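DyP-type peroxidase (PDB 4GS1) is a haem enzyme of the dye-decolorizing peroxidase family that probably uses hydrogen peroxide to oxidise dyes and other reducing substrates. Local coordinates at residues A23-M28 against Q193-T198; H52-D57 against L151-E156; A68-A73 against M119-R124; R262-G267 against V297-A302. All blocks are in the same frame, centred on the assembly; numbering follows the deposited sequence.

Contact 1: A23-M28 against Q193-T198; sequences AQRLDM and QDPDAT
Arg25, on the N-terminal helix 21-30, faces Pro195 in a loop, their CA atoms 6.1 Å apart. The loop side is a type I beta turn from Asp194 to Ala197, closed by the backbone bond from Ala197 N to Asp194 O and tightened by an Asx turn in which Asp196 N gives its hydrogen to Asp194 OD1. That carboxylate oxygen is met from well above its plane. Pro195, at the second position of the turn, pushes its ring at the helix: CG touches Arg25 CG at 3.7 Å and Gln24 CB at 3.9 Å, sitting against the roots of two neighbouring side chains. Arg25 then runs on past the proline, its CG anti to the carbonyl carbon (chi1 -68°) and the chain extended to NE, which carries the guanidinium to the start of the loop. There the group holds two successive carbonyls, NE bonding to Ala192 O and NH2 to Gln193 O. Cut back to alanine, this position would probably lose the grip on Ala192 O and Gln193 O and leave one flank of the Pro195 ring without its neighbour. The site lies at the subunit interface: Arg25 also packs on Leu26 of the second subunit, and Gln193 NE2 bonds to Leu100 O of that subunit. Farther along, Gln24 crosses Asp196 at about a right angle, with NE2 near OD2 but poorly angled for a bond. The bond from Arg25 NH2 to Gln193 O measures 2.9 Å, its hydrogen angle 155° and the oxygen 15° out of the guanidinium plane.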
loop_
_atom_site.group_PDB
_atom_site.type_symbol
_atom_site.label_atom_id
_atom_site.label_comp_id
_atom_site.label_asym_id
_atom_site.label_seq_id
_atom_site.Cartn_x
_atom_site.Cartn_y
_atom_site.Cartn_z
ATOM N N ALA B 23 -23.904 -2.366 8.948
ATOM C CA ALA B 23 -24.057 -1.207 8.073
ATOM C C ALA B 23 -22.953 -0.179 8.318
ATOM O O ALA B 23 -22.460 0.446 7.376
ATOM C CB ALA B 23 -25.427 -0.575 8.244
ATOM N N GLN B 24 -22.564 -0.003 9.580
ATOM C CA GLN B 24 -21.430 0.859 9.904
ATOM C C GLN B 24 -20.149 0.367 9.236
ATOM O O GLN B 24 -19.351 1.171 8.739
ATOM C CB GLN B 24 -21.193 0.905 11.412
ATOM C CG GLN B 24 -22.158 1.756 12.196
ATOM C CD GLN B 24 -21.880 1.685 13.684
ATOM O OE1 GLN B 24 -22.674 1.133 14.447
ATOM N NE2 GLN B 24 -20.743 2.234 14.105
ATOM N N ARG B 25 -19.939 -0.949 9.242
ATOM C CA ARG B 25 -18.727 -1.514 8.647
ATOM C C ARG B 25 -18.708 -1.358 7.130
ATOM O O ARG B 25 -17.641 -1.286 6.524
ATOM C CB ARG B 25 -18.550 -2.992 9.037
ATOM C CG ARG B 25 -18.239 -3.194 10.518
ATOM C CD ARG B 25 -17.990 -4.653 10.897
ATOM N NE ARG B 25 -17.796 -4.751 12.345
ATOM C CZ ARG B 25 -18.406 -5.624 13.138
ATOM N NH1 ARG B 25 -19.240 -6.521 12.627
ATOM N NH2 ARG B 25 -18.173 -5.605 14.448
ATOM N N LEU B 26 -19.890 -1.301 6.518
ATOM C CA LEU B 26 -19.972 -1.161 5.062
ATOM C C LEU B 26 -20.085 0.289 4.589
ATOM O O LEU B 26 -19.945 0.561 3.392
ATOM C CB LEU B 26 -21.148 -1.978 4.507
ATOM C CG LEU B 26 -20.919 -3.482 4.418
ATOM C CD1 LEU B 26 -22.156 -4.177 3.881
ATOM C CD2 LEU B 26 -19.721 -3.787 3.529
ATOM N N ASP B 27 -20.327 1.210 5.519
ATOM C CA ASP B 27 -20.693 2.580 5.155
ATOM C C ASP B 27 -19.611 3.347 4.391
ATOM O O ASP B 27 -19.916 4.041 3.422
ATOM C CB ASP B 27 -21.120 3.379 6.388
ATOM C CG ASP B 27 -21.916 4.617 6.027
ATOM O OD1 ASP B 27 -22.791 4.520 5.142
ATOM O OD2 ASP B 27 -21.668 5.686 6.621
ATOM N N MET B 28 -18.357 3.240 4.822
ATOM C CA MET B 28 -17.300 4.009 4.176
ATOM C C MET B 28 -17.060 3.543 2.739
ATOM O O MET B 28 -16.758 4.347 1.858
ATOM C CB MET B 28 -16.000 3.962 4.997
ATOM C CG MET B 28 -16.046 4.770 6.297
ATOM S SD MET B 28 -16.336 6.539 6.033
ATOM C CE MET B 28 -14.783 7.026 5.278
ATOM N N GLN B 193 -13.842 -3.893 14.503
ATOM C CA GLN B 193 -14.865 -4.335 15.454
ATOM C C GLN B 193 -15.815 -3.176 15.752
ATOM O O GLN B 193 -17.041 -3.352 15.834
ATOM C CB GLN B 193 -14.218 -4.844 16.745
ATOM C CG GLN B 193 -13.495 -6.189 16.602
ATOM C CD GLN B 193 -12.645 -6.538 17.822
ATOM O OE1 GLN B 193 -12.824 -5.971 18.903
ATOM N NE2 GLN B 193 -11.707 -7.467 17.648
ATOM N N ASP B 194 -15.230 -1.989 15.891
ATOM C CA ASP B 194 -15.980 -0.748 16.080
ATOM C C ASP B 194 -15.464 0.295 15.097
ATOM O O ASP B 194 -14.403 0.883 15.316
ATOM C CB ASP B 194 -15.805 -0.246 17.518
ATOM C CG ASP B 194 -16.567 1.045 17.791
ATOM O OD1 ASP B 194 -17.210 1.588 16.869
ATOM O OD2 ASP B 194 -16.519 1.527 18.944
ATOM N N PRO B 195 -16.209 0.535 14.006
ATOM C CA PRO B 195 -15.749 1.486 12.984
ATOM C C PRO B 195 -15.603 2.921 13.489
ATOM O O PRO B 195 -14.989 3.731 12.795
ATOM C CB PRO B 195 -16.847 1.410 11.910
ATOM C CG PRO B 195 -17.472 0.061 12.104
ATOM C CD PRO B 195 -17.431 -0.178 13.589
ATOM N N ASP B 196 -16.146 3.230 14.665
ATOM C CA ASP B 196 -15.985 4.564 15.252
ATOM C C ASP B 196 -14.753 4.693 16.160
ATOM O O ASP B 196 -14.424 5.791 16.599
ATOM C CB ASP B 196 -17.235 4.960 16.054
ATOM C CG ASP B 196 -18.462 5.142 15.176
ATOM O OD1 ASP B 196 -18.299 5.444 13.977
ATOM O OD2 ASP B 196 -19.591 4.984 15.688
ATOM N N ALA B 197 -14.089 3.579 16.458
ATOM C CA ALA B 197 -12.901 3.608 17.326
ATOM C C ALA B 197 -11.775 4.391 16.670
ATOM O O ALA B 197 -11.618 4.366 15.451
ATOM C CB ALA B 197 -12.436 2.201 17.634
ATOM N N THR B 198 -10.972 5.099 17.453
ATOM C CA THR B 198 -9.899 5.838 16.782
ATOM C C THR B 198 -8.791 4.880 16.311
ATOM O O THR B 198 -8.527 3.860 16.960
ATOM C CB THR B 198 -9.446 7.105 17.560
ATOM O OG1 THR B 198 -8.043 7.069 17.823
ATOM C CG2 THR B 198 -10.223 7.258 18.840
#

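Contact 2: H52-D57 against L151-E156; sequences HVIAFD and LQVGAE
His52 and Val153 exchange both of their backbone bonds, and Ile54 and Leu151 do the same two residues farther on, so that strands 50-58 and 149-155 run antiparallel with their segment axes 4.9 Å apart. In the first pair His52 N reaches Val153 O at 2.8 Å and Val153 N returns to His52 O at 3.0 Å. The second is as regular, with Ile54 N to Leu151 O and Leu151 N to Ile54 O both 2.9 Å. Three of the four N-H...O angles lie between 165° and 172°; the bond from His52 N is a little less straight. Leu151 O takes a further contact from Val53 CA at 3.6 Å, where Val53 and Gln152 form the non-hydrogen-bonded pair between the two. Val53 and Ala55 turn their backbone bonds to the other neighbour, strand 176-185, pairing with Leu182, Arg179 and Trp180.

His52, Ile54, Leu151 and Val153 share one face of the sheet, the one packed on helix 158-172. Here Phe56 and Leu151 meet obliquely, Phe56 CE2 lying 3.8 Å from Leu151 CG. The methyl Ile54 CG2 rests over one face of the Phe56 ring, toward its rim. The His52 ring carries Ile54 CD1 over a face, while its NE2 has weak bonds to Ser181 OG and to a bound glycerol. At the strand ends the buried Glu156 carboxylate is satisfied by Ala49 N and Ala189 N, and Asp57 by Asp148 N and a salt bridge to Arg179. These are central strands of the four-stranded antiparallel sheet of the N-terminal ferredoxin-like domain, as in other DyP-type peroxidases.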
loop_
_atom_site.group_PDB
_atom_site.type_symbol
_atom_site.label_atom_id
_atom_site.label_comp_id
_atom_site.label_asym_id
_atom_site.label_seq_id
_atom_site.Cartn_x
_atom_site.Cartn_y
_atom_site.Cartn_z
ATOM N N HIS B 52 -3.217 8.814 -0.890
ATOM C CA HIS B 52 -2.016 8.973 -1.708
ATOM C C HIS B 52 -1.770 10.469 -1.759
ATOM O O HIS B 52 -2.601 11.228 -2.268
ATOM C CB HIS B 52 -2.221 8.384 -3.118
ATOM C CG HIS B 52 -0.946 8.062 -3.841
ATOM N ND1 HIS B 52 -0.873 7.099 -4.834
ATOM C CD2 HIS B 52 0.304 8.580 -3.732
ATOM C CE1 HIS B 52 0.363 7.034 -5.293
ATOM N NE2 HIS B 52 1.103 7.921 -4.642
ATOM N N VAL B 53 -0.652 10.903 -1.179
ATOM C CA VAL B 53 -0.296 12.315 -1.196
ATOM C C VAL B 53 0.738 12.509 -2.281
ATOM O O VAL B 53 1.731 11.784 -2.325
ATOM C CB VAL B 53 0.270 12.749 0.164
ATOM C CG1 VAL B 53 0.703 14.207 0.113
ATOM C CG2 VAL B 53 -0.792 12.568 1.236
ATOM N N ILE B 54 0.490 13.454 -3.182
ATOM C CA ILE B 54 1.398 13.675 -4.306
ATOM C C ILE B 54 1.796 15.137 -4.384
ATOM O O ILE B 54 0.936 16.019 -4.460
ATOM C CB ILE B 54 0.742 13.277 -5.651
ATOM C CG1 ILE B 54 0.156 11.865 -5.555
ATOM C CG2 ILE B 54 1.773 13.336 -6.792
ATOM C CD1 ILE B 54 -1.130 11.685 -6.320
ATOM N N ALA B 55 3.102 15.397 -4.371
ATOM C CA ALA B 55 3.603 16.759 -4.543
ATOM C C ALA B 55 4.095 16.919 -5.974
ATOM O O ALA B 55 4.741 16.020 -6.517
ATOM C CB ALA B 55 4.740 17.046 -3.549
ATOM N N PHE B 56 3.761 18.046 -6.599
ATOM C CA PHE B 56 4.146 18.298 -7.996
ATOM C C PHE B 56 4.950 19.579 -8.114
ATOM O O PHE B 56 4.759 20.506 -7.328
ATOM C CB PHE B 56 2.907 18.527 -8.866
ATOM C CG PHE B 56 1.929 17.372 -8.903
ATOM C CD1 PHE B 56 1.906 16.499 -9.989
ATOM C CD2 PHE B 56 0.988 17.198 -7.892
ATOM C CE1 PHE B 56 0.977 15.465 -10.048
ATOM C CE2 PHE B 56 0.063 16.162 -7.943
ATOM C CZ PHE B 56 0.058 15.295 -9.013
ATOM N N ASP B 57 5.807 19.652 -9.131
ATOM C CA ASP B 57 6.389 20.926 -9.531
ATOM C C ASP B 57 5.873 21.311 -10.909
ATOM O O ASP B 57 5.527 20.437 -11.707
ATOM C CB ASP B 57 7.916 20.832 -9.600
ATOM C CG ASP B 57 8.550 20.691 -8.245
ATOM O OD1 ASP B 57 7.999 21.256 -7.280
ATOM O OD2 ASP B 57 9.590 20.010 -8.146
ATOM N N LEU B 151 -1.694 17.245 -4.446
ATOM C CA LEU B 151 -2.984 16.556 -4.423
ATOM C C LEU B 151 -2.977 15.584 -3.236
ATOM O O LEU B 151 -1.998 14.868 -3.022
ATOM C CB LEU B 151 -3.260 15.784 -5.716
ATOM C CG LEU B 151 -3.568 16.596 -6.975
ATOM C CD1 LEU B 151 -3.749 15.656 -8.166
ATOM C CD2 LEU B 151 -4.821 17.437 -6.759
ATOM N N GLN B 152 -4.049 15.589 -2.447
ATOM C CA GLN B 152 -4.290 14.518 -1.485
ATOM C C GLN B 152 -5.491 13.770 -2.039
ATOM O O GLN B 152 -6.559 14.353 -2.216
ATOM C CB GLN B 152 -4.610 15.060 -0.086
ATOM C CG GLN B 152 -4.940 13.949 0.935
ATOM C CD GLN B 152 -5.413 14.473 2.278
ATOM O OE1 GLN B 152 -6.262 15.374 2.358
ATOM N NE2 GLN B 152 -4.885 13.901 3.340
ATOM N N VAL B 153 -5.313 12.489 -2.342
ATOM C CA VAL B 153 -6.405 11.682 -2.866
ATOM C C VAL B 153 -6.687 10.589 -1.849
ATOM O O VAL B 153 -5.767 9.917 -1.390
ATOM C CB VAL B 153 -6.050 11.067 -4.236
ATOM C CG1 VAL B 153 -7.305 10.514 -4.908
ATOM C CG2 VAL B 153 -5.380 12.100 -5.147
ATOM N N GLY B 154 -7.952 10.415 -1.474
ATOM C CA GLY B 154 -8.283 9.426 -0.466
ATOM C C GLY B 154 -9.460 8.570 -0.890
ATOM O O GLY B 154 -10.335 9.033 -1.605
ATOM N N ALA B 155 -9.477 7.320 -0.449
ATOM C CA ALA B 155 -10.614 6.441 -0.703
ATOM C C ALA B 155 -10.591 5.277 0.256
ATOM O O ALA B 155 -9.558 4.986 0.848
ATOM C CB ALA B 155 -10.597 5.943 -2.140
ATOM N N GLU B 156 -11.728 4.609 0.408
ATOM C CA GLU B 156 -11.824 3.461 1.308
ATOM C C GLU B 156 -11.345 2.184 0.612
ATOM O O GLU B 156 -11.249 1.130 1.237
ATOM C CB GLU B 156 -13.275 3.309 1.796
ATOM C CG GLU B 156 -13.522 2.249 2.888
ATOM C CD GLU B 156 -12.918 2.605 4.242
ATOM O OE1 GLU B 156 -12.538 3.775 4.462
ATOM O OE2 GLU B 156 -12.836 1.701 5.105
#

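Contact 3: A68-A73 against M119-R124; sequences AAREGA and MDAADR
The Arg70 guanidinium on helix 66-90 has water 2 at its edge, in plane with the group and 2.8 Å from NE, while Met119 O and Ala121 CB approach it obliquely. Water 2 donates to Met119 O, and so does water 3, which accepts from Arg70 NH2; two waters thus carry the arginine to one carbonyl. NH2 also reaches water 1, which lies in plane at the edge of the Arg124 guanidinium, 3.0 Å from NH1. The two cations do not touch, and both are held by the C-terminal tail: Arg70 NH1 gives bonds to Val393 O and Leu392 O, Arg124 NH2 one to Asp391 O.

The Met119 side chain lies against the helix. Its CG is anti to the carbonyl carbon (chi1 -61°) and SD continues the chain outward (chi2 -177°), 3.9 Å from Arg70 CA and 4.1 Å from Ala73 CB; the bend at chi3 turns only the terminal methyl. CG meets Ala69 CB. A serine in its place would probably open a gap against Ala69 and Ala73. Met119 precedes Asp120, whose positive phi ends helix 113-118 in a Schellman motif, a helix C-terminus packed on a long helix of the N-terminal domain.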
loop_
_atom_site.group_PDB
_atom_site.type_symbol
_atom_site.label_atom_id
_atom_site.label_comp_id
_atom_site.label_asym_id
_atom_site.label_seq_id
_atom_site.Cartn_x
_atom_site.Cartn_y
_atom_site.Cartn_z
ATOM N N ALA B 68 4.351 32.597 -17.691
ATOM C CA ALA B 68 4.123 31.199 -18.056
ATOM C C ALA B 68 3.797 30.341 -16.837
ATOM O O ALA B 68 3.013 29.394 -16.929
ATOM C CB ALA B 68 5.332 30.633 -18.788
ATOM N N ALA B 69 4.422 30.659 -15.705
ATOM C CA ALA B 69 4.199 29.907 -14.473
ATOM C C ALA B 69 2.781 30.143 -13.963
ATOM O O ALA B 69 2.112 29.222 -13.492
ATOM C CB ALA B 69 5.237 30.289 -13.414
ATOM N N ARG B 70 2.322 31.388 -14.054
ATOM C CA ARG B 70 0.958 31.717 -13.667
ATOM C C ARG B 70 -0.043 31.001 -14.569
ATOM O O ARG B 70 -1.045 30.468 -14.093
ATOM C CB ARG B 70 0.747 33.235 -13.726
ATOM C CG ARG B 70 -0.629 33.690 -13.269
ATOM C CD ARG B 70 -0.744 35.211 -13.289
ATOM N NE ARG B 70 0.069 35.846 -12.252
ATOM C CZ ARG B 70 -0.352 36.095 -11.014
ATOM N NH1 ARG B 70 -1.583 35.763 -10.642
ATOM N NH2 ARG B 70 0.462 36.680 -10.144
ATOM N N GLU B 71 0.236 30.986 -15.871
ATOM C CA GLU B 71 -0.618 30.284 -16.824
ATOM C C GLU B 71 -0.604 28.783 -16.552
ATOM O O GLU B 71 -1.645 28.122 -16.622
ATOM C CB GLU B 71 -0.173 30.564 -18.260
ATOM C CG GLU B 71 -1.215 30.203 -19.300
ATOM C CD GLU B 71 -2.516 30.957 -19.097
ATOM O OE1 GLU B 71 -2.463 32.155 -18.741
ATOM O OE2 GLU B 71 -3.591 30.348 -19.282
ATOM N N GLY B 72 0.574 28.249 -16.233
ATOM C CA GLY B 72 0.704 26.836 -15.907
ATOM C C GLY B 72 -0.062 26.452 -14.653
ATOM O O GLY B 72 -0.733 25.416 -14.601
ATOM N N ALA B 73 0.050 27.287 -13.629
ATOM C CA ALA B 73 -0.690 27.075 -12.391
ATOM C C ALA B 73 -2.195 27.056 -12.653
ATOM O O ALA B 73 -2.904 26.171 -12.167
ATOM C CB ALA B 73 -0.344 28.161 -11.384
ATOM N N MET B 119 5.741 32.555 -9.703
ATOM C CA MET B 119 4.832 33.496 -10.360
ATOM C C MET B 119 5.206 34.950 -10.081
ATOM O O MET B 119 4.485 35.856 -10.498
ATOM C CB MET B 119 3.381 33.261 -9.918
ATOM C CG MET B 119 2.840 31.883 -10.239
ATOM S SD MET B 119 1.099 31.659 -9.793
ATOM C CE MET B 119 1.137 31.928 -8.026
ATOM N N ASP B 120 6.323 35.164 -9.381
ATOM C CA ASP B 120 6.744 36.508 -8.969
ATOM C C ASP B 120 5.593 37.170 -8.215
ATOM O O ASP B 120 5.199 38.302 -8.504
ATOM C CB ASP B 120 7.184 37.344 -10.184
ATOM C CG ASP B 120 7.888 38.638 -9.796
ATOM O OD1 ASP B 120 8.511 38.697 -8.713
ATOM O OD2 ASP B 120 7.823 39.604 -10.585
ATOM N N ALA B 121 5.053 36.440 -7.244
ATOM C CA ALA B 121 3.881 36.887 -6.501
ATOM C C ALA B 121 4.086 36.836 -4.991
ATOM O O ALA B 121 3.176 36.464 -4.248
ATOM C CB ALA B 121 2.665 36.064 -6.897
ATOM N N ALA B 122 5.272 37.226 -4.535
ATOM C CA ALA B 122 5.578 37.210 -3.108
ATOM C C ALA B 122 4.640 38.128 -2.327
ATOM O O ALA B 122 4.432 37.941 -1.127
ATOM C CB ALA B 122 7.031 37.598 -2.874
ATOM N N ASP B 123 4.068 39.116 -3.012
ATOM C CA ASP B 123 3.122 40.030 -2.378
ATOM C C ASP B 123 1.786 39.353 -2.059
ATOM O O ASP B 123 0.991 39.880 -1.277
ATOM C CB ASP B 123 2.892 41.271 -3.252
ATOM C CG ASP B 123 2.276 40.936 -4.597
ATOM O OD1 ASP B 123 1.331 41.640 -5.010
ATOM O OD2 ASP B 123 2.741 39.978 -5.248
ATOM N N ARG B 124 1.539 38.192 -2.665
ATOM C CA ARG B 124 0.307 37.445 -2.415
ATOM C C ARG B 124 0.509 36.383 -1.335
ATOM O O ARG B 124 -0.417 35.652 -0.997
ATOM C CB ARG B 124 -0.190 36.766 -3.695
ATOM C CG ARG B 124 -0.315 37.677 -4.908
ATOM C CD ARG B 124 -1.372 38.756 -4.704
ATOM N NE ARG B 124 -2.675 38.208 -4.327
ATOM C CZ ARG B 124 -3.527 37.631 -5.173
ATOM N NH1 ARG B 124 -3.217 37.501 -6.458
ATOM N NH2 ARG B 124 -4.690 37.172 -4.728
HETATM O O HOH W 1 -0.918 38.194 -8.266
HETATM O O HOH W 2 2.803 36.166 -12.681
HETATM O O HOH W 3 2.716 38.019 -11.032
#

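Contact 4: R262-G267 against V297-A302; sequences RERVIG and VIPEDA
Pro299 and Ala302 pack against the carbonyl end of helix 259-266, a backbone-to-side-chain contact in the C-terminal domain where one helix stops and, after a long excursion, the next begins. The helix ends at Gly267, whose positive phi (105°) would jam a side chain against the preceding carbonyl. A CB there would also press on Ile298 CG2 and Ala302 CB, so glycine lets the loop come close. The loop turns through a type I beta turn from Pro299 to Ala302, the latter at the N-cap position of helix 303-307.

Carbonyl oxygens of the last helical turn meet the carbon atoms of the loop. Pro299 CG lies 3.7 Å from Arg264 O, with Arg264 CB beside it, and the two side chains cross at about a right angle. The methyl Ala302 CB is 3.7 Å from Ile266 O, and Ala302 CA points its hydrogen at Val265 O. Ile298 CD1 sits 3.9 Å from Gly267 O. Water 4 joins the segments, donating to Arg264 O at 2.8 Å and to Asp301 OD1 at 2.9 Å. Beyond the loop, Val265 and Ile266 have backbone bonds with His303 and Val304, and the side chain of Ile266 touches the haem. With carbonyl oxygens resting on CH and methyl groups, the direct fit is one of shape and weak polarity, and water 4 supplies the bonded polar link.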
loop_
_atom_site.group_PDB
_atom_site.type_symbol
_atom_site.label_atom_id
_atom_site.label_comp_id
_atom_site.label_asym_id
_atom_site.label_seq_id
_atom_site.Cartn_x
_atom_site.Cartn_y
_atom_site.Cartn_z
ATOM N N ARG B 262 7.298 1.672 26.780
ATOM C CA ARG B 262 6.680 2.253 25.582
ATOM C C ARG B 262 5.584 3.227 25.973
ATOM O O ARG B 262 5.430 4.286 25.355
ATOM C CB ARG B 262 6.073 1.165 24.688
ATOM C CG ARG B 262 7.094 0.219 24.093
ATOM C CD ARG B 262 6.416 -0.824 23.225
ATOM N NE ARG B 262 7.277 -1.989 23.042
ATOM C CZ ARG B 262 6.947 -3.070 22.348
ATOM N NH1 ARG B 262 5.774 -3.142 21.745
ATOM N NH2 ARG B 262 7.807 -4.075 22.252
ATOM N N GLU B 263 4.816 2.852 26.989
ATOM C CA GLU B 263 3.731 3.706 27.467
ATOM C C GLU B 263 4.272 4.999 28.052
ATOM O O GLU B 263 3.671 6.054 27.868
ATOM C CB GLU B 263 2.860 2.956 28.489
ATOM C CG GLU B 263 2.089 1.792 27.838
ATOM C CD GLU B 263 1.291 0.950 28.813
ATOM O OE1 GLU B 263 1.711 0.814 29.984
ATOM O OE2 GLU B 263 0.244 0.396 28.391
ATOM N N ARG B 264 5.422 4.927 28.718
ATOM C CA ARG B 264 6.037 6.126 29.296
ATOM C C ARG B 264 6.645 7.059 28.243
ATOM O O ARG B 264 6.771 8.266 28.481
ATOM C CB ARG B 264 7.083 5.757 30.356
ATOM C CG ARG B 264 6.488 5.275 31.658
ATOM C CD ARG B 264 7.547 4.683 32.580
ATOM N NE ARG B 264 6.922 3.836 33.585
ATOM C CZ ARG B 264 7.153 2.537 33.734
ATOM N NH1 ARG B 264 8.046 1.905 32.976
ATOM N NH2 ARG B 264 6.509 1.877 34.677
ATOM N N VAL B 265 7.012 6.523 27.082
ATOM C CA VAL B 265 7.484 7.382 25.991
ATOM C C VAL B 265 6.377 8.350 25.553
ATOM O O VAL B 265 6.636 9.530 25.300
ATOM C CB VAL B 265 7.984 6.548 24.782
ATOM C CG1 VAL B 265 8.203 7.433 23.560
ATOM C CG2 VAL B 265 9.282 5.836 25.138
ATOM N N ILE B 266 5.147 7.851 25.497
ATOM C CA ILE B 266 4.004 8.643 25.034
ATOM C C ILE B 266 3.302 9.378 26.165
ATOM O O ILE B 266 2.988 10.571 26.047
ATOM C CB ILE B 266 2.962 7.742 24.325
ATOM C CG1 ILE B 266 3.555 7.161 23.036
ATOM C CG2 ILE B 266 1.684 8.524 24.007
ATOM C CD1 ILE B 266 3.972 8.224 22.005
ATOM N N GLY B 267 3.050 8.661 27.259
ATOM C CA GLY B 267 2.271 9.199 28.367
ATOM C C GLY B 267 0.859 8.636 28.423
ATOM O O GLY B 267 0.030 9.139 29.176
ATOM N N VAL B 297 3.671 11.171 37.326
ATOM C CA VAL B 297 3.103 9.958 36.732
ATOM C C VAL B 297 3.383 9.895 35.227
ATOM O O VAL B 297 3.762 8.846 34.689
ATOM C CB VAL B 297 1.586 9.861 37.022
ATOM C CG1 VAL B 297 0.937 8.739 36.216
ATOM C CG2 VAL B 297 1.352 9.653 38.524
ATOM N N ILE B 298 3.189 11.021 34.550
ATOM C CA ILE B 298 3.561 11.138 33.138
ATOM C C ILE B 298 4.933 11.815 33.111
ATOM O O ILE B 298 5.086 12.919 33.614
ATOM C CB ILE B 298 2.502 11.966 32.376
ATOM C CG1 ILE B 298 1.192 11.175 32.308
ATOM C CG2 ILE B 298 2.983 12.314 30.972
ATOM C CD1 ILE B 298 0.011 11.974 31.793
ATOM N N PRO B 299 5.952 11.138 32.555
ATOM C CA PRO B 299 7.330 11.647 32.639
ATOM C C PRO B 299 7.531 13.039 32.049
ATOM O O PRO B 299 6.743 13.479 31.202
ATOM C CB PRO B 299 8.119 10.628 31.809
ATOM C CG PRO B 299 7.354 9.352 31.989
ATOM C CD PRO B 299 5.900 9.777 31.988
ATOM N N GLU B 300 8.600 13.709 32.478
ATOM C CA GLU B 300 8.916 15.061 32.023
ATOM C C GLU B 300 9.169 15.129 30.516
ATOM O O GLU B 300 9.009 16.200 29.896
ATOM C CB GLU B 300 10.138 15.590 32.784
ATOM C CG GLU B 300 10.157 17.100 32.953
ATOM C CD GLU B 300 9.251 17.609 34.073
ATOM O OE1 GLU B 300 9.667 17.550 35.255
ATOM O OE2 GLU B 300 8.131 18.085 33.771
ATOM N N ASP B 301 9.560 13.999 29.928
ATOM C CA ASP B 301 9.862 13.952 28.505
ATOM C C ASP B 301 8.826 13.163 27.703
ATOM O O ASP B 301 9.082 12.786 26.561
ATOM C CB ASP B 301 11.277 13.393 28.253
ATOM C CG ASP B 301 11.448 11.971 28.758
ATOM O OD1 ASP B 301 10.535 11.461 29.444
ATOM O OD2 ASP B 301 12.494 11.346 28.457
ATOM N N ALA B 302 7.652 12.922 28.284
ATOM C CA ALA B 302 6.608 12.196 27.550
ATOM C C ALA B 302 6.052 13.028 26.409
ATOM O O ALA B 302 5.842 14.231 26.552
ATOM C CB ALA B 302 5.480 11.800 28.488
HETATM O O HOH W 4 9.495 8.880 28.750
#

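Along the chain contact 1 spans contacts 2 and 3: its ends, 23-28 and 193-198, enclose contact 2, which in turn encloses contact 3, and contact 4 follows in series. Contacts 2 and 3 belong to the N-terminal domain, their centres 22 Å apart, with strand 50-58 leading into helix 66-90. Contact 1 meets contact 2 where Met28 CB lies 3.5 Å from Glu156 CD. Contact 4, in the C-terminal domain beside the haem, has its centre 47 Å from that of contact 3, on the opposite side of the chain's centre. The two domains each hold a four-stranded antiparallel sheet of order 2-3-1-4, consistent with a duplicated ferredoxin-like fold.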